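Local coordinates for protein annexin B22 (Schistosoma mansoni, PDB 4MDU) that binds acidic phospholipid membranes in a calcium-dependent manner, aggregates liposomes when calcium is present and takes part in reproduction and host-parasite interaction of the worm, at residues R13-I16 / H17-P21; T67-E70 / R71-C75; S253-Y256 / F257-G261. All coordinates share one frame; numbering follows the deposited sequence.

Contact 1 of 3, residues R13-I16 / H17-P21; sequences RSLI and HSFDP
A short 3-10 turn in the N-terminal segment that precedes helix 38-48 brings Ser14 and Leu15 against His17 and Ser18, and it opens with an ST turn in which Ser14 OG accepts from Ile16 N. Two backbone bonds shape the turn: His17 N reaches Ser14 O at 3.1 Å and Ser18 N reaches Leu15 O at 2.9 Å. The imidazole of His17 folds back along the turn, its CG beside the backbone N (chi1 -52°), which lays one ring face under the CG2 methyl of Ile16. That methyl sits almost on the ring normal in a CH-pi contact, 4.0 Å from CG2 to the centroid of the His17 ring. From just before the turn, Arg13 arrives on a chain bent at chi2 and chi3, and its NH2 comes to 3.7 Å from His17 NE2 with guanidinium and imidazole planes 82° apart. The two groups are brought together by Glu142, which forms a salt bridge with Arg13 NE through OE2 and accepts from His17 NE2 through OE1. On the other side of the turn, Leu15 CD2 rests 4.3 Å from Phe19 CE2; Leu15 also touches Leu198 and Lys199 of helix 195-199, and Phe19 touches Ile201 and Pro202 of helix 201-204. A water donates to Ile16 O at 2.8 Å and to Phe19 O at 2.7 Å, bridging the end of the turn to the extended chain beyond it. The bond to Glu142 implies a proton on NE2 of His17; the carboxylate would tend to stabilise positive charge on the imidazole, while the neighbouring guanidinium would tend to oppose it.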
loop_
_atom_site.group_PDB
_atom_site.type_symbol
_atom_site.label_atom_id
_atom_site.label_comp_id
_atom_site.label_asym_id
_atom_site.label_seq_id
_atom_site.Cartn_x
_atom_site.Cartn_y
_atom_site.Cartn_z
ATOM N N ARG B 13 -7.043 -19.620 -21.000
ATOM C CA ARG B 13 -6.054 -18.618 -20.654
ATOM C C ARG B 13 -4.787 -19.063 -21.359
ATOM O O ARG B 13 -4.643 -20.233 -21.710
ATOM C CB ARG B 13 -5.824 -18.595 -19.145
ATOM C CG ARG B 13 -7.031 -18.128 -18.328
ATOM C CD ARG B 13 -7.304 -16.660 -18.566
ATOM N NE ARG B 13 -6.088 -15.857 -18.406
ATOM C CZ ARG B 13 -5.844 -15.054 -17.371
ATOM N NH1 ARG B 13 -6.731 -14.947 -16.377
ATOM N NH2 ARG B 13 -4.711 -14.360 -17.323
ATOM N N SER B 14 -3.859 -18.145 -21.556
ATOM C CA SER B 14 -2.675 -18.464 -22.336
ATOM C C SER B 14 -1.844 -19.549 -21.648
ATOM O O SER B 14 -1.681 -19.514 -20.430
ATOM C CB SER B 14 -1.837 -17.207 -22.546
ATOM O OG SER B 14 -0.462 -17.543 -22.466
ATOM N N LEU B 15 -1.295 -20.485 -22.427
ATOM C CA LEU B 15 -0.508 -21.594 -21.871
ATOM C C LEU B 15 0.743 -21.137 -21.133
ATOM O O LEU B 15 1.343 -21.894 -20.362
ATOM C CB LEU B 15 -0.109 -22.594 -22.954
ATOM C CG LEU B 15 -0.666 -23.997 -22.745
ATOM C CD1 LEU B 15 -2.177 -23.958 -22.948
ATOM C CD2 LEU B 15 -0.013 -24.971 -23.715
ATOM N N ILE B 16 1.142 -19.897 -21.367
ATOM C CA ILE B 16 2.305 -19.376 -20.684
ATOM C C ILE B 16 2.141 -19.395 -19.147
ATOM O O ILE B 16 3.136 -19.435 -18.418
ATOM C CB ILE B 16 2.630 -17.968 -21.176
ATOM C CG1 ILE B 16 4.095 -17.645 -20.899
ATOM C CG2 ILE B 16 1.693 -16.958 -20.532
ATOM C CD1 ILE B 16 4.699 -16.712 -21.916
ATOM N N HIS B 17 0.897 -19.392 -18.665
ATOM C CA HIS B 17 0.619 -19.489 -17.211
ATOM C C HIS B 17 0.550 -20.926 -16.691
ATOM O O HIS B 17 0.400 -21.148 -15.490
ATOM C CB HIS B 17 -0.716 -18.823 -16.843
ATOM C CG HIS B 17 -0.858 -17.417 -17.336
ATOM N ND1 HIS B 17 -0.199 -16.354 -16.757
ATOM C CD2 HIS B 17 -1.602 -16.897 -18.342
ATOM C CE1 HIS B 17 -0.528 -15.241 -17.386
ATOM N NE2 HIS B 17 -1.373 -15.543 -18.358
ATOM N N SER B 18 0.660 -21.892 -17.594
ATOM C CA SER B 18 0.204 -23.243 -17.321
ATOM C C SER B 18 1.201 -24.145 -16.623
ATOM O O SER B 18 0.816 -25.167 -16.064
ATOM C CB SER B 18 -0.235 -23.907 -18.623
ATOM O OG SER B 18 -1.586 -23.618 -18.901
ATOM N N PHE B 19 2.475 -23.784 -16.653
ATOM C CA PHE B 19 3.493 -24.646 -16.063
ATOM C C PHE B 19 4.264 -23.928 -14.968
ATOM O O PHE B 19 4.548 -22.731 -15.080
ATOM C CB PHE B 19 4.454 -25.128 -17.147
ATOM C CG PHE B 19 3.778 -25.834 -18.275
ATOM C CD1 PHE B 19 3.570 -27.204 -18.226
ATOM C CD2 PHE B 19 3.347 -25.138 -19.387
ATOM C CE1 PHE B 19 2.947 -27.867 -19.272
ATOM C CE2 PHE B 19 2.721 -25.797 -20.440
ATOM C CZ PHE B 19 2.523 -27.164 -20.378
ATOM N N ASP B 20 4.593 -24.655 -13.903
ATOM C CA ASP B 20 5.402 -24.086 -12.830
ATOM C C ASP B 20 6.843 -23.884 -13.303
ATOM O O ASP B 20 7.182 -24.238 -14.432
ATOM C CB ASP B 20 5.338 -24.961 -11.572
ATOM C CG ASP B 20 6.050 -26.294 -11.733
ATOM O OD1 ASP B 20 5.737 -27.219 -10.960
ATOM O OD2 ASP B 20 6.913 -26.431 -12.615
ATOM N N PRO B 21 7.695 -23.304 -12.445
ATOM C CA PRO B 21 9.075 -23.003 -12.855
ATOM C C PRO B 21 9.834 -24.237 -13.352
ATOM O O PRO B 21 10.723 -24.117 -14.203
ATOM C CB PRO B 21 9.707 -22.480 -11.563
ATOM C CG PRO B 21 8.553 -21.861 -10.827
ATOM C CD PRO B 21 7.397 -22.795 -11.095
HETATM O O HOH W 1 3.441 -20.343 -15.810
#

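Contact 2 of 3, residues T67-E70 / R71-C75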
loop_
_atom_site.group_PDB
_atom_site.type_symbol
_atom_site.label_atom_id
_atom_site.label_comp_id
_atom_site.label_asym_id
_atom_site.label_seq_id
_atom_site.Cartn_x
_atom_site.Cartn_y
_atom_site.Cartn_z
ATOM N N THR B 67 -15.449 -23.471 -17.419
ATOM C CA THR B 67 -14.449 -22.454 -17.693
ATOM C C THR B 67 -15.146 -21.262 -18.326
ATOM O O THR B 67 -16.306 -21.356 -18.755
ATOM C CB THR B 67 -13.424 -22.939 -18.702
ATOM O OG1 THR B 67 -14.064 -23.063 -19.975
ATOM C CG2 THR B 67 -12.855 -24.282 -18.297
ATOM N N ASN B 68 -14.437 -20.142 -18.377
ATOM C CA ASN B 68 -14.932 -18.946 -19.049
ATOM C C ASN B 68 -15.395 -19.235 -20.490
ATOM O O ASN B 68 -16.488 -18.846 -20.888
ATOM C CB ASN B 68 -13.862 -17.855 -19.043
ATOM C CG ASN B 68 -14.277 -16.631 -19.841
ATOM O OD1 ASN B 68 -15.100 -15.841 -19.389
ATOM N ND2 ASN B 68 -13.693 -16.461 -21.026
ATOM N N TYR B 69 -14.567 -19.932 -21.260
ATOM C CA TYR B 69 -14.968 -20.332 -22.600
ATOM C C TYR B 69 -16.314 -21.080 -22.620
ATOM O O TYR B 69 -17.221 -20.741 -23.388
ATOM C CB TYR B 69 -13.878 -21.148 -23.305
ATOM C CG TYR B 69 -14.267 -21.472 -24.735
ATOM C CD1 TYR B 69 -13.990 -20.585 -25.773
ATOM C CD2 TYR B 69 -14.952 -22.638 -25.038
ATOM C CE1 TYR B 69 -14.365 -20.865 -27.069
ATOM C CE2 TYR B 69 -15.338 -22.925 -26.333
ATOM C CZ TYR B 69 -15.040 -22.040 -27.342
ATOM O OH TYR B 69 -15.419 -22.339 -28.631
ATOM N N GLU B 70 -16.463 -22.088 -21.769
ATOM C CA GLU B 70 -17.737 -22.791 -21.722
ATOM C C GLU B 70 -18.900 -21.880 -21.298
ATOM O O GLU B 70 -19.996 -21.954 -21.864
ATOM C CB GLU B 70 -17.637 -24.020 -20.830
ATOM C CG GLU B 70 -16.642 -25.043 -21.350
ATOM C CD GLU B 70 -16.245 -26.071 -20.301
ATOM O OE1 GLU B 70 -16.391 -25.795 -19.091
ATOM O OE2 GLU B 70 -15.781 -27.157 -20.692
ATOM N N ARG B 71 -18.666 -21.011 -20.319
ATOM C CA ARG B 71 -19.743 -20.149 -19.840
ATOM C C ARG B 71 -20.240 -19.293 -21.007
ATOM O O ARG B 71 -21.436 -19.225 -21.279
ATOM C CB ARG B 71 -19.301 -19.289 -18.644
ATOM C CG ARG B 71 -18.940 -20.117 -17.387
ATOM C CD ARG B 71 -18.829 -19.277 -16.119
ATOM N NE ARG B 71 -17.723 -18.316 -16.177
ATOM C CZ ARG B 71 -16.482 -18.572 -15.775
ATOM N NH1 ARG B 71 -16.167 -19.764 -15.288
ATOM N NH2 ARG B 71 -15.549 -17.636 -15.860
ATOM N N GLN B 72 -19.305 -18.668 -21.706
ATOM C CA GLN B 72 -19.630 -17.878 -22.886
ATOM C C GLN B 72 -20.301 -18.731 -23.957
ATOM O O GLN B 72 -21.270 -18.296 -24.586
ATOM C CB GLN B 72 -18.376 -17.192 -23.418
ATOM C CG GLN B 72 -17.790 -16.218 -22.400
ATOM C CD GLN B 72 -18.806 -15.178 -21.962
ATOM O OE1 GLN B 72 -19.239 -14.359 -22.760
ATOM N NE2 GLN B 72 -19.200 -15.220 -20.697
ATOM N N GLU B 73 -19.811 -19.954 -24.150
ATOM C CA GLU B 73 -20.506 -20.881 -25.036
ATOM C C GLU B 73 -21.938 -21.044 -24.577
ATOM O O GLU B 73 -22.846 -21.176 -25.395
ATOM C CB GLU B 73 -19.827 -22.238 -25.048
ATOM C CG GLU B 73 -18.573 -22.288 -25.865
ATOM C CD GLU B 73 -18.761 -23.114 -27.110
ATOM O OE1 GLU B 73 -18.457 -24.328 -27.068
ATOM O OE2 GLU B 73 -19.229 -22.554 -28.125
ATOM N N ILE B 74 -22.148 -21.036 -23.263
ATOM C CA ILE B 74 -23.495 -21.233 -22.739
ATOM C C ILE B 74 -24.365 -20.004 -22.998
ATOM O O ILE B 74 -25.510 -20.132 -23.426
ATOM C CB ILE B 74 -23.502 -21.591 -21.242
ATOM C CG1 ILE B 74 -22.795 -22.929 -21.023
ATOM C CG2 ILE B 74 -24.939 -21.654 -20.717
ATOM C CD1 ILE B 74 -22.675 -23.317 -19.569
ATOM N N CYS B 75 -23.811 -18.821 -22.743
ATOM C CA CYS B 75 -24.485 -17.566 -23.070
ATOM C C CYS B 75 -25.014 -17.588 -24.506
ATOM O O CYS B 75 -26.191 -17.314 -24.750
ATOM C CB CYS B 75 -23.532 -16.379 -22.906
ATOM S SG CYS B 75 -23.149 -15.955 -21.203
HETATM O O HOH W 2 -17.694 -16.289 -18.470
#
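The guanidinium of Arg71 lies flat over the start of its own helix, with Thr67 C and Asn68 CA both 3.5 Å above one face and displaced toward its rim. The bend at chi3 (-65°) turns the group back along the backbone, where NH2 also comes to 3.6 Å from Asn68 CB. The single N-H of Arg71 NE is shared between Leu105 O and a water 3.1 Å from NE; this water also lies 2.8 Å from Asn68 OD1 and takes a bond from Gln72 NE2. The amides of Asn68 and Gln72 are nearly parallel, their planes 12° apart, and their other polar partners, among them Thr109 N for Asn68 OD1 and Ile106 O for Gln72 NE2, tie this side of the helix to the chain around residues 105-109. Thr67 is the N-cap of helix 68-82 and forms a capping box with Glu70: Glu70 N donates to Thr67 OG1 at 3.2 Å, while Thr67 N donates to Glu70 OE1 at 3.0 Å from above the carboxylate plane. Glu70 OE2 takes a further bond from Thr33 N. Behind the cap, Gln72 N meets Asn68 O at 2.9 Å in an almost straight bond. On another side of the helix, the Tyr69 ring meets the Glu73 side chain obliquely, CE2 to Glu73 CG 3.3 Å, ring and carboxylate planes 42° apart.

Contact 3 of 3, residues S253-Y256 / F257-G261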
loop_
_atom_site.group_PDB
_atom_site.type_symbol
_atom_site.label_atom_id
_atom_site.label_comp_id
_atom_site.label_asym_id
_atom_site.label_seq_id
_atom_site.Cartn_x
_atom_site.Cartn_y
_atom_site.Cartn_z
ATOM N N SER B 253 16.491 -15.811 -11.588
ATOM C CA SER B 253 16.555 -15.780 -10.149
ATOM C C SER B 253 17.647 -16.734 -9.650
ATOM O O SER B 253 18.463 -16.350 -8.822
ATOM C CB SER B 253 15.194 -16.118 -9.539
ATOM O OG SER B 253 15.278 -16.097 -8.133
ATOM N N GLU B 254 17.668 -17.962 -10.160
ATOM C CA GLU B 254 18.673 -18.943 -9.727
ATOM C C GLU B 254 20.086 -18.444 -9.994
ATOM O O GLU B 254 20.952 -18.459 -9.106
ATOM C CB GLU B 254 18.478 -20.291 -10.420
ATOM C CG GLU B 254 17.124 -20.949 -10.170
ATOM C CD GLU B 254 17.002 -21.546 -8.778
ATOM O OE1 GLU B 254 17.374 -22.729 -8.595
ATOM O OE2 GLU B 254 16.525 -20.836 -7.866
ATOM N N ILE B 255 20.311 -17.998 -11.224
ATOM C CA ILE B 255 21.633 -17.557 -11.649
ATOM C C ILE B 255 22.070 -16.341 -10.853
ATOM O O ILE B 255 23.244 -16.202 -10.479
ATOM C CB ILE B 255 21.647 -17.249 -13.157
ATOM C CG1 ILE B 255 21.706 -18.558 -13.931
ATOM C CG2 ILE B 255 22.831 -16.385 -13.530
ATOM C CD1 ILE B 255 21.514 -18.392 -15.417
ATOM N N TYR B 256 21.120 -15.461 -10.574
ATOM C CA TYR B 256 21.442 -14.278 -9.802
ATOM C C TYR B 256 21.993 -14.681 -8.432
ATOM O O TYR B 256 22.964 -14.101 -7.951
ATOM C CB TYR B 256 20.233 -13.352 -9.659
ATOM C CG TYR B 256 20.581 -12.055 -8.976
ATOM C CD1 TYR B 256 21.021 -10.958 -9.704
ATOM C CD2 TYR B 256 20.493 -11.932 -7.591
ATOM C CE1 TYR B 256 21.347 -9.761 -9.071
ATOM C CE2 TYR B 256 20.815 -10.744 -6.951
ATOM C CZ TYR B 256 21.241 -9.664 -7.691
ATOM O OH TYR B 256 21.562 -8.490 -7.050
ATOM N N PHE B 257 21.388 -15.687 -7.815
ATOM C CA PHE B 257 21.809 -16.075 -6.477
ATOM C C PHE B 257 23.168 -16.770 -6.453
ATOM O O PHE B 257 23.979 -16.524 -5.560
ATOM C CB PHE B 257 20.758 -16.938 -5.774
ATOM C CG PHE B 257 21.208 -17.449 -4.430
ATOM C CD1 PHE B 257 21.217 -16.612 -3.327
ATOM C CD2 PHE B 257 21.658 -18.753 -4.284
ATOM C CE1 PHE B 257 21.650 -17.070 -2.095
ATOM C CE2 PHE B 257 22.091 -19.218 -3.060
ATOM C CZ PHE B 257 22.084 -18.374 -1.960
ATOM N N LYS B 258 23.424 -17.640 -7.427
ATOM C CA LYS B 258 24.715 -18.314 -7.472
ATOM C C LYS B 258 25.848 -17.298 -7.612
ATOM O O LYS B 258 26.912 -17.453 -7.013
ATOM C CB LYS B 258 24.752 -19.340 -8.601
ATOM C CG LYS B 258 23.640 -20.377 -8.509
ATOM C CD LYS B 258 23.868 -21.523 -9.488
ATOM C CE LYS B 258 22.807 -22.616 -9.350
ATOM N NZ LYS B 258 23.103 -23.809 -10.210
ATOM N N MET B 259 25.602 -16.242 -8.380
ATOM C CA MET B 259 26.609 -15.208 -8.614
ATOM C C MET B 259 26.824 -14.248 -7.442
ATOM O O MET B 259 27.957 -13.891 -7.129
ATOM C CB MET B 259 26.268 -14.403 -9.872
ATOM C CG MET B 259 26.363 -15.196 -11.166
ATOM S SD MET B 259 25.612 -14.334 -12.561
ATOM C CE MET B 259 26.552 -12.816 -12.583
ATOM N N TYR B 260 25.754 -13.813 -6.793
ATOM C CA TYR B 260 25.908 -12.745 -5.810
ATOM C C TYR B 260 25.595 -13.127 -4.359
ATOM O O TYR B 260 25.781 -12.319 -3.449
ATOM C CB TYR B 260 25.105 -11.514 -6.243
ATOM C CG TYR B 260 25.414 -11.094 -7.663
ATOM C CD1 TYR B 260 26.635 -10.516 -7.981
ATOM C CD2 TYR B 260 24.499 -11.292 -8.682
ATOM C CE1 TYR B 260 26.933 -10.138 -9.268
ATOM C CE2 TYR B 260 24.788 -10.915 -9.974
ATOM C CZ TYR B 260 26.011 -10.339 -10.262
ATOM O OH TYR B 260 26.309 -9.960 -11.549
ATOM N N GLY B 261 25.127 -14.353 -4.147
ATOM C CA GLY B 261 24.817 -14.830 -2.807
ATOM C C GLY B 261 23.703 -14.078 -2.100
ATOM O O GLY B 261 23.656 -14.024 -0.873
#
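Tyr256 and Tyr260, one helical turn apart, cross at about a right angle as whole side chains, while their ring planes are 51° apart. Tyr260 CD2 sits 3.5 Å above one face of the Tyr256 ring, toward its rim, and its closest ring atom there is Tyr256 CE1, also at 3.5 Å. The rings meet obliquely, with centroids 4.8 Å apart. Different first torsions produce this: Tyr256 places CG anti to its backbone nitrogen (chi1 -174°), whereas Tyr260 has CG anti to its carbonyl carbon (chi1 -52°), so that the later ring swings back toward the earlier one. Tyr260 CD2 is also 3.3 Å from Tyr256 O, the carbonyl that accepts from Tyr260 N. Both rings continue into other aromatics, since Tyr260 stacks with Tyr223 of helix 212-224 and Tyr256 meets His267 of helix 264-271. Next to them, Ile255 and Met259 run side by side and point the same way, with Ile255 CG2 at 3.6 Å from Met259 SD. These two side chains also reach helix 212-224, through Ala215 and Lys220. Lys258 extends from the helix, its NZ 6.0 Å from Glu254 OE1, too far for a salt bridge. The i to i+4 backbone bonds persist to the end of the helix, where Gly261 N donates to Phe257 O at 2.8 Å and Gly261 leaves helical geometry with positive phi. The arrangement is that of a C-terminal helix turn in an annexin repeat, here the third, whose inner side chains pack against neighbouring helices of the same repeat while Phe257 and Lys258 lie on the exposed side.

The centres of contacts 1, 2 and 3 lie about 12, 17 and 29 Å from the centre of the chain. Contact 2 is buried, contact 1 partly buried with no exposed residue, and contact 3 partly buried with Phe257, Lys258 and Gly261 exposed. Contacts 2 and 3, with centres about 44 Å apart on opposite sides of the chain's centre, hold one helix start and one helix end, in the first and third annexin repeats. Contact 1 belongs to the N-terminal segment but touches helix 246-260, which ends in contact 3, through Ile16 and Pro21. Contact 1 mixes polar, CH-pi and apolar chemistry; contact 2 is mainly polar, contact 3 aromatic and apolar.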